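PDB 4LGO: VompD from Bartonella quintana, which probably mediates adhesion of the bacterium to host surfaces as a trimeric autotransporter adhesin of the outer membrane, this chain being its N-terminal domain 1. Local coordinates for residues Phe90-Thr93 and Gly94-Met98. Sequence-based numbering, arbitrary orientation.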
ATOM      1  N   PHE A  90      -9.663  -0.592  -4.720  1.00 15.40           N
ATOM      2  CA  PHE A  90      -9.487  -1.482  -3.590  1.00 15.57           C
ATOM      3  C   PHE A  90     -10.374  -2.710  -3.754  1.00 16.38           C
ATOM      4  O   PHE A  90     -11.601  -2.589  -3.799  1.00 17.39           O
ATOM      5  CB  PHE A  90      -9.844  -0.704  -2.307  1.00 16.09           C
ATOM      6  CG  PHE A  90      -9.111   0.608  -2.202  1.00 15.94           C
ATOM      7  CD1 PHE A  90      -7.772   0.649  -1.780  1.00 16.52           C
ATOM      8  CD2 PHE A  90      -9.711   1.791  -2.604  1.00 16.83           C
ATOM      9  CE1 PHE A  90      -7.105   1.847  -1.754  1.00 16.40           C
ATOM     10  CE2 PHE A  90      -9.044   3.001  -2.566  1.00 16.91           C
ATOM     11  CZ  PHE A  90      -7.730   3.026  -2.136  1.00 16.99           C
ATOM     12  N   VAL A  91      -9.755  -3.884  -3.821  1.00 16.12           N
ATOM     13  CA  VAL A  91     -10.470  -5.130  -4.174  1.00 16.87           C
ATOM     14  C   VAL A  91     -10.143  -6.223  -3.164  1.00 18.29           C
ATOM     15  O   VAL A  91      -8.964  -6.474  -2.837  1.00 18.22           O
ATOM     16  CB  VAL A  91     -10.051  -5.608  -5.584  1.00 17.06           C
ATOM     17  CG1 VAL A  91     -10.648  -6.948  -5.925  1.00 18.64           C
ATOM     18  CG2 VAL A  91     -10.400  -4.540  -6.628  1.00 16.83           C
ATOM     19  N   ILE A  92     -11.183  -6.883  -2.674  1.00 19.01           N
ATOM     20  CA  ILE A  92     -10.991  -8.149  -1.988  1.00 21.01           C
ATOM     21  C   ILE A  92     -11.326  -9.246  -2.984  1.00 22.74           C
ATOM     22  O   ILE A  92     -12.458  -9.298  -3.487  1.00 22.40           O
ATOM     23  CB  ILE A  92     -11.930  -8.269  -0.783  1.00 22.41           C
ATOM     24  CG1 ILE A  92     -11.859  -7.004   0.084  1.00 23.78           C
ATOM     25  CG2 ILE A  92     -11.616  -9.529   0.008  1.00 24.09           C
ATOM     26  CD1 ILE A  92     -10.956  -7.043   1.255  1.00 25.58           C
ATOM     27  N   THR A  93     -10.360 -10.117  -3.249  1.00 24.36           N
ATOM     28  CA  THR A  93     -10.597 -11.279  -4.106  1.00 28.57           C
ATOM     29  C   THR A  93     -11.713 -12.147  -3.566  1.00 29.59           C
ATOM     30  O   THR A  93     -11.714 -12.546  -2.408  1.00 30.63           O
ATOM     31  CB  THR A  93      -9.319 -12.101  -4.263  1.00 30.10           C
ATOM     32  OG1 THR A  93      -8.317 -11.217  -4.738  1.00 30.84           O
ATOM     33  CG2 THR A  93      -9.537 -13.261  -5.230  1.00 32.84           C
ATOM     34  N   GLY A  94     -12.709 -12.392  -4.403  1.00 32.01           N
ATOM     35  CA  GLY A  94     -13.910 -13.100  -3.977  1.00 32.36           C
ATOM     36  C   GLY A  94     -14.815 -12.364  -3.010  1.00 32.11           C
ATOM     37  O   GLY A  94     -15.650 -12.972  -2.352  1.00 34.95           O
ATOM     38  N   GLY A  95     -14.660 -11.041  -2.912  1.00 27.63           N
ATOM     39  CA  GLY A  95     -15.377 -10.269  -1.919  1.00 26.54           C
ATOM     40  C   GLY A  95     -15.830  -8.926  -2.464  1.00 24.25           C
ATOM     41  O   GLY A  95     -15.905  -8.742  -3.691  1.00 24.16           O
ATOM     42  N   PRO A  96     -16.094  -7.968  -1.566  1.00 22.87           N
ATOM     43  CA  PRO A  96     -16.493  -6.626  -1.991  1.00 21.53           C
ATOM     44  C   PRO A  96     -15.346  -5.857  -2.650  1.00 19.72           C
ATOM     45  O   PRO A  96     -14.168  -6.253  -2.548  1.00 19.32           O
ATOM     46  CB  PRO A  96     -16.887  -5.927  -0.685  1.00 22.04           C
ATOM     47  CG  PRO A  96     -16.797  -6.971   0.381  1.00 23.95           C
ATOM     48  CD  PRO A  96     -15.957  -8.062  -0.105  1.00 23.84           C
ATOM     49  N   ASN A  97     -15.695  -4.774  -3.338  1.00 18.62           N
ATOM     50  CA  ASN A  97     -14.694  -3.860  -3.848  1.00 17.28           C
ATOM     51  C   ASN A  97     -15.149  -2.414  -3.795  1.00 16.39           C
ATOM     52  O   ASN A  97     -16.331  -2.143  -3.679  1.00 16.30           O
ATOM     53  CB  ASN A  97     -14.224  -4.283  -5.248  1.00 17.30           C
ATOM     54  CG  ASN A  97     -15.263  -4.081  -6.316  1.00 17.73           C
ATOM     55  OD1 ASN A  97     -15.710  -2.963  -6.565  1.00 17.33           O
ATOM     56  ND2 ASN A  97     -15.621  -5.172  -7.011  1.00 18.76           N
ATOM     57  N   MET A  98     -14.175  -1.510  -3.832  1.00 15.96           N
ATOM     58  CA  MET A  98     -14.430  -0.095  -3.958  1.00 15.66           C
ATOM     59  C   MET A  98     -13.487   0.368  -5.050  1.00 14.76           C
ATOM     60  O   MET A  98     -12.294   0.522  -4.805  1.00 14.13           O
ATOM     61  CB  MET A  98     -14.152   0.658  -2.645  1.00 16.56           C
ATOM     62  CG  MET A  98     -14.386   2.144  -2.828  1.00 18.06           C
ATOM     63  SD  MET A  98     -14.172   3.071  -1.296  1.00 20.79           S
ATOM     64  CE  MET A  98     -12.430   2.929  -1.112  1.00 22.62           C
TER
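F90 and M98 form an antiparallel hydrogen-bonded pair in a beta hairpin whose chain reverses through a type II beta turn from I92 to G95.

The side chains of F90 and M98 run side by side on one face. M98 extends with CG anti to its backbone N, then bends at chi3, 70°, which brings CE obliquely to the ring, 3.3 Å from F90 CD2. More loosely, P96 CD lies 4.1 Å from I92 CB. The other face carries V91 and N97, a non-hydrogen-bonded pair whose V91 CG2 and N97 CB are 4.1 Å apart.

Beneath these side chains, F90 N donates to M98 O at 2.9 Å. The return bond from M98 N to F90 O, 2.8 Å long, is nearly straight (N-H...O 172°). Toward the turn, I92 N donates to P96 O at 3.1 Å, and G95 N to I92 O, 2.9 Å, closes the turn. That last bond is more bent, at 140° on the hydrogen, and its donor stands above the carbonyl plane. G94 supplies the positive phi of the turn.

The hairpin 89-92/97-99 belongs to the five-stranded antiparallel sheet of this chain, between strands 83-86 and 102-106: F90 packs on V85 of the former, and M98 meets I103 of the latter. The face bearing F90 and M98 turns into the trimer: M98 packs on M98 of the second subunit and on N97 of the third.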